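Local coordinates for extracellular ligand-binding receptor (Rhodopseudomonas palustris, PDB 3SG0), which binds benzoylformic acid and is probably a periplasmic solute-binding receptor of the leucine-binding protein family, serving the uptake of aromatic acids, at residues T64-D69 against S86-D91; L68-D73 against I94-T99. One frame throughout, in Å; residues are numbered along the deposited sequence. Where two conformers were deposited one is given.

Both contacts use strand 61-69 of the same mixed sheet, and their segments share Leu68 and Asp69. Their centres lie 14 Å apart. Contact 1 sits far out, about 21 Å from the centre of the chain, and is partly buried. It joins the strand to the loop after helix 74-86, by one ring stacked on a carboxylate and one apolar touch, with no hydrogen bond. Contact 2 is buried and lies about 12 Å from the centre. It joins the loop after the strand to the loop before helix 99-111. A short serine-aspartate hydrogen bond carries it, and its second loop runs on into the benzoylformic acid pocket.

Contact 1 of 2, residues T64-D69 against S86-D91; sequences TYFALD and SEEKVD
The ring of Phe66 carries the side chain of Glu88 on one face, and Val90 meets the same ring obliquely. CG of Glu88 stands 4.2 Å above the ring plane, offset toward the rim. Glu88 was modelled in two conformers; in the one described, the carboxylate is stacked on the ring with the planes 20° apart. OE1 of Glu88 comes within 3.7 Å of CE1 of Phe66. The Glu88 chain is bent at chi2 (-65°), which brings the carboxylate above the ring plane but displaced past the CE1 and CZ rim. CG1 of Val90 is 4.3 Å from CD2 of Phe66. Phe66 has its CG opposite the carbonyl carbon (chi1 -60°), and its ring extends from strand 61-69 toward the loop.

That loop follows helix 74-86 and leads into strand 92-94. Strand 61-69, the helix and strand 92-94 form a beta-alpha-beta crossover past strand 28-34, in the periplasmic binding protein fold. The contact joins the first strand to the end of the crossover helix. Leu84 of the helix and Lys29 of strand 28-34 also touch Phe66. With alanine in place of Phe66, the Glu88 carboxylate would probably lose its stacking partner, and Val90 an apolar neighbour.

No hydrogen bond crosses between the segments. Glu88 OE1 has a long, weak ion pair with Lys29 NZ, which may partly offset the cost of a charged carboxylate beside an aromatic ring.

Contact 2 of 2, residues L68-D73 against I94-T99; sequences LDDESD and IGSSLT. With 173 (benzoyl-formic acid), chain B.
A type I' beta turn, Asp70 to Asp73, follows strand 61-69 and packs against the loop before helix 99-111, in the periplasmic binding protein fold. This second loop forms part of the benzoylformic acid pocket. The turn is closed by Asp73 N bonding to Asp70 O. Two Asx turns overlap it: Asp69 OD1 accepts from Glu71 N, and Asp70 OD1 from Ser72 N.

The main link is a short hydrogen bond of 2.6 Å from Ser96 OG to Asp70 OD2. It arrives on the syn side, 22° out of the carboxylate plane. Ser96 has OG opposite its own backbone N (chi1 180°), which carries the hydroxyl across to the turn. Thr33 OG1 also bonds to Asp70 OD2, and Ser35 OG to OD1. The buried carboxylate is therefore gripped at both oxygens and its rotation is fixed. A cis peptide precedes Ser96.

Farther along, CD1 of Leu98 lies 3.9 Å from CB of Ser72. The Ser72 hydroxyl is bonded to Ser37 O and Gly40 N. Leu98 is the N-cap residue of helix 99-111.

Beyond it, Thr99 takes the ligand carboxylate by both oxygens, with Arg198 and Ala121 N as further partners of the ligand. Thr99 OG1 is 2.7 Å from ligand O1B. Thr99 N donates to ligand O1A, also at 2.7 Å, in a nearly straight bond of 176°.

Contact 1 of 2, residues T64-D69 against S86-D91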
# COMPACT_ATOMS: atom_id res chain seq x y z
N THR A 64 -18.13 -9.14 12.72
CA THR A 64 -18.02 -7.89 13.45
C THR A 64 -16.60 -7.35 13.26
O THR A 64 -15.63 -8.09 13.39
CB THR A 64 -18.26 -8.12 14.94
OG1 THR A 64 -19.58 -8.65 15.13
CG2 THR A 64 -18.12 -6.81 15.72
N TYR A 65 -16.50 -6.05 12.97
CA TYR A 65 -15.22 -5.39 12.75
C TYR A 65 -14.89 -4.51 13.95
O TYR A 65 -15.77 -3.81 14.47
CB TYR A 65 -15.28 -4.54 11.49
CG TYR A 65 -15.59 -5.36 10.26
CD1 TYR A 65 -14.57 -6.00 9.57
CD2 TYR A 65 -16.89 -5.53 9.81
CE1 TYR A 65 -14.84 -6.78 8.47
CE2 TYR A 65 -17.17 -6.30 8.70
CZ TYR A 65 -16.13 -6.93 8.03
OH TYR A 65 -16.37 -7.71 6.92
N PHE A 66 -13.63 -4.54 14.36
CA PHE A 66 -13.14 -3.72 15.46
C PHE A 66 -11.98 -2.90 14.93
O PHE A 66 -10.88 -3.43 14.76
CB PHE A 66 -12.63 -4.62 16.58
CG PHE A 66 -13.69 -5.52 17.14
CD1 PHE A 66 -14.42 -5.15 18.26
CD2 PHE A 66 -13.96 -6.75 16.55
CE1 PHE A 66 -15.40 -5.98 18.78
CE2 PHE A 66 -14.94 -7.58 17.07
CZ PHE A 66 -15.66 -7.19 18.19
N ALA A 67 -12.23 -1.62 14.65
CA ALA A 67 -11.26 -0.75 14.00
C ALA A 67 -10.68 0.25 14.98
O ALA A 67 -11.42 0.89 15.74
CB ALA A 67 -11.91 -0.03 12.83
N LEU A 68 -9.36 0.40 14.97
CA LEU A 68 -8.64 1.28 15.89
C LEU A 68 -7.64 2.12 15.13
O LEU A 68 -6.97 1.64 14.21
CB LEU A 68 -7.90 0.46 16.95
CG LEU A 68 -8.76 -0.38 17.90
CD1 LEU A 68 -7.90 -1.33 18.73
CD2 LEU A 68 -9.59 0.53 18.80
N ASP A 69 -7.51 3.38 15.53
CA ASP A 69 -6.51 4.28 14.97
C ASP A 69 -5.18 4.04 15.69
O ASP A 69 -5.13 4.01 16.92
CB ASP A 69 -6.99 5.72 15.19
CG ASP A 69 -6.06 6.77 14.61
OD1 ASP A 69 -5.14 6.46 13.82
OD2 ASP A 69 -6.29 7.96 14.95
N SER A 86 -5.66 -10.35 22.13
CA SER A 86 -5.76 -10.94 23.46
C SER A 86 -7.12 -10.72 24.11
O SER A 86 -7.59 -11.56 24.87
CB SER A 86 -4.64 -10.44 24.37
OG SER A 86 -4.93 -9.14 24.86
N GLU A 87 -7.75 -9.59 23.81
CA GLU A 87 -9.04 -9.25 24.42
C GLU A 87 -10.24 -9.65 23.56
O GLU A 87 -11.16 -10.32 24.04
CB GLU A 87 -9.11 -7.76 24.79
CG GLU A 87 -8.09 -7.34 25.84
CD GLU A 87 -8.18 -5.87 26.20
OE1 GLU A 87 -9.21 -5.24 25.89
OE2 GLU A 87 -7.20 -5.34 26.78
N GLU A 88 -10.23 -9.26 22.29
CA GLU A 88 -11.34 -9.57 21.40
C GLU A 88 -11.17 -10.93 20.73
O GLU A 88 -12.13 -11.49 20.19
CB GLU A 88 -11.52 -8.48 20.34
CG GLU A 88 -11.81 -7.09 20.91
CD GLU A 88 -13.15 -7.02 21.63
OE1 GLU A 88 -13.94 -7.98 21.54
OE2 GLU A 88 -13.41 -6.00 22.30
N LYS A 89 -9.96 -11.47 20.77
CA LYS A 89 -9.66 -12.77 20.15
C LYS A 89 -10.09 -12.81 18.69
O LYS A 89 -10.73 -13.76 18.22
CB LYS A 89 -10.28 -13.91 20.97
CG LYS A 89 -9.69 -13.96 22.37
CD LYS A 89 -10.26 -15.08 23.23
CE LYS A 89 -9.61 -15.05 24.61
NZ LYS A 89 -10.20 -16.05 25.54
N VAL A 90 -9.72 -11.78 17.95
CA VAL A 90 -10.12 -11.68 16.56
C VAL A 90 -9.58 -12.85 15.73
O VAL A 90 -8.50 -13.38 16.00
CB VAL A 90 -9.71 -10.34 15.92
CG1 VAL A 90 -10.38 -9.19 16.64
CG2 VAL A 90 -8.19 -10.16 15.93
N ASP A 91 -10.35 -13.23 14.73
CA ASP A 91 -9.95 -14.31 13.84
C ASP A 91 -8.90 -13.90 12.83
O ASP A 91 -8.10 -14.73 12.39
CB ASP A 91 -11.18 -14.87 13.13
CG ASP A 91 -12.18 -15.44 14.10
OD1 ASP A 91 -11.83 -16.42 14.79
OD2 ASP A 91 -13.30 -14.90 14.21

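Contact 2 of 2, residues L68-D73 against I94-T99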
# COMPACT_ATOMS: atom_id res chain seq x y z
N LEU A 68 -9.36 0.40 14.97
CA LEU A 68 -8.64 1.28 15.89
C LEU A 68 -7.64 2.12 15.13
O LEU A 68 -6.97 1.64 14.21
CB LEU A 68 -7.90 0.46 16.95
CG LEU A 68 -8.76 -0.38 17.90
CD1 LEU A 68 -7.90 -1.33 18.73
CD2 LEU A 68 -9.59 0.53 18.80
N ASP A 69 -7.51 3.38 15.53
CA ASP A 69 -6.51 4.28 14.97
C ASP A 69 -5.18 4.04 15.69
O ASP A 69 -5.13 4.01 16.92
CB ASP A 69 -6.99 5.72 15.19
CG ASP A 69 -6.06 6.77 14.61
OD1 ASP A 69 -5.14 6.46 13.82
OD2 ASP A 69 -6.29 7.96 14.95
N ASP A 70 -4.10 3.87 14.93
CA ASP A 70 -2.77 3.76 15.53
C ASP A 70 -1.94 5.03 15.40
O ASP A 70 -0.78 5.05 15.81
CB ASP A 70 -1.99 2.55 14.99
CG ASP A 70 -1.88 2.54 13.48
OD1 ASP A 70 -1.53 3.58 12.88
OD2 ASP A 70 -2.13 1.46 12.90
N GLU A 71 -2.52 6.09 14.84
CA GLU A 71 -1.88 7.41 14.85
C GLU A 71 -0.58 7.43 14.06
O GLU A 71 0.25 8.32 14.26
CB GLU A 71 -1.67 7.91 16.29
CG GLU A 71 -2.99 8.06 17.01
CD GLU A 71 -2.88 8.61 18.41
OE1 GLU A 71 -1.76 8.94 18.87
OE2 GLU A 71 -3.95 8.72 19.05
N SER A 72 -0.39 6.47 13.16
CA SER A 72 0.88 6.33 12.42
C SER A 72 2.04 5.99 13.35
O SER A 72 3.20 6.27 13.02
CB SER A 72 1.23 7.60 11.63
OG SER A 72 0.16 8.05 10.81
N ASP A 73 1.75 5.38 14.50
CA ASP A 73 2.77 5.12 15.51
C ASP A 73 2.93 3.62 15.74
O ASP A 73 1.98 2.93 16.10
CB ASP A 73 2.41 5.82 16.81
CG ASP A 73 3.44 5.59 17.89
OD1 ASP A 73 4.53 6.17 17.78
OD2 ASP A 73 3.16 4.82 18.83
N ILE A 94 -5.93 -6.99 10.60
CA ILE A 94 -5.62 -6.24 9.39
C ILE A 94 -4.91 -4.95 9.78
O ILE A 94 -5.36 -4.25 10.69
CB ILE A 94 -6.90 -5.93 8.59
CG1 ILE A 94 -7.65 -7.24 8.25
CG2 ILE A 94 -6.56 -5.12 7.35
CD1 ILE A 94 -8.89 -7.05 7.41
N GLY A 95 -3.79 -4.65 9.13
CA GLY A 95 -3.09 -3.40 9.35
C GLY A 95 -1.58 -3.55 9.33
O GLY A 95 -1.05 -4.64 9.05
N SER A 96 -0.85 -2.47 9.56
CA SER A 96 -1.38 -1.12 9.58
C SER A 96 -1.31 -0.56 8.15
O SER A 96 -1.26 -1.31 7.17
CB SER A 96 -0.56 -0.28 10.57
OG SER A 96 -1.01 1.06 10.63
N SER A 97 -1.32 0.77 8.05
CA SER A 97 -1.31 1.48 6.78
C SER A 97 0.08 1.72 6.23
O SER A 97 0.25 1.93 5.03
CB SER A 97 -1.96 2.84 6.95
OG SER A 97 -3.23 2.77 7.58
N LEU A 98 1.06 1.76 7.13
CA LEU A 98 2.42 2.17 6.80
C LEU A 98 3.40 1.07 7.16
O LEU A 98 3.14 0.27 8.07
CB LEU A 98 2.84 3.43 7.58
CG LEU A 98 1.83 4.56 7.69
CD1 LEU A 98 2.44 5.74 8.46
CD2 LEU A 98 1.34 5.00 6.33
N THR A 99 4.53 1.05 6.47
CA THR A 99 5.53 0.02 6.69
C THR A 99 6.14 0.03 8.09
O THR A 99 6.16 -1.00 8.76
CB THR A 99 6.60 0.07 5.58
OG1 THR A 99 6.02 -0.31 4.34
CG2 THR A 99 7.74 -0.88 5.90
O1B 173 B . 4.14 1.25 3.23
C1 173 B . 4.14 2.41 3.51
O1A 173 B . 4.89 2.93 4.56
C2 173 B . 3.52 3.43 2.59
O2 173 B . 3.76 4.59 2.73
C1G 173 B . 2.56 2.92 1.56
C2D 173 B . 1.51 1.90 1.97
C2E 173 B . 0.55 1.35 0.94
C3 173 B . 0.66 1.83 -0.51
C1E 173 B . 1.75 2.86 -0.90
C1D 173 B . 2.70 3.42 0.14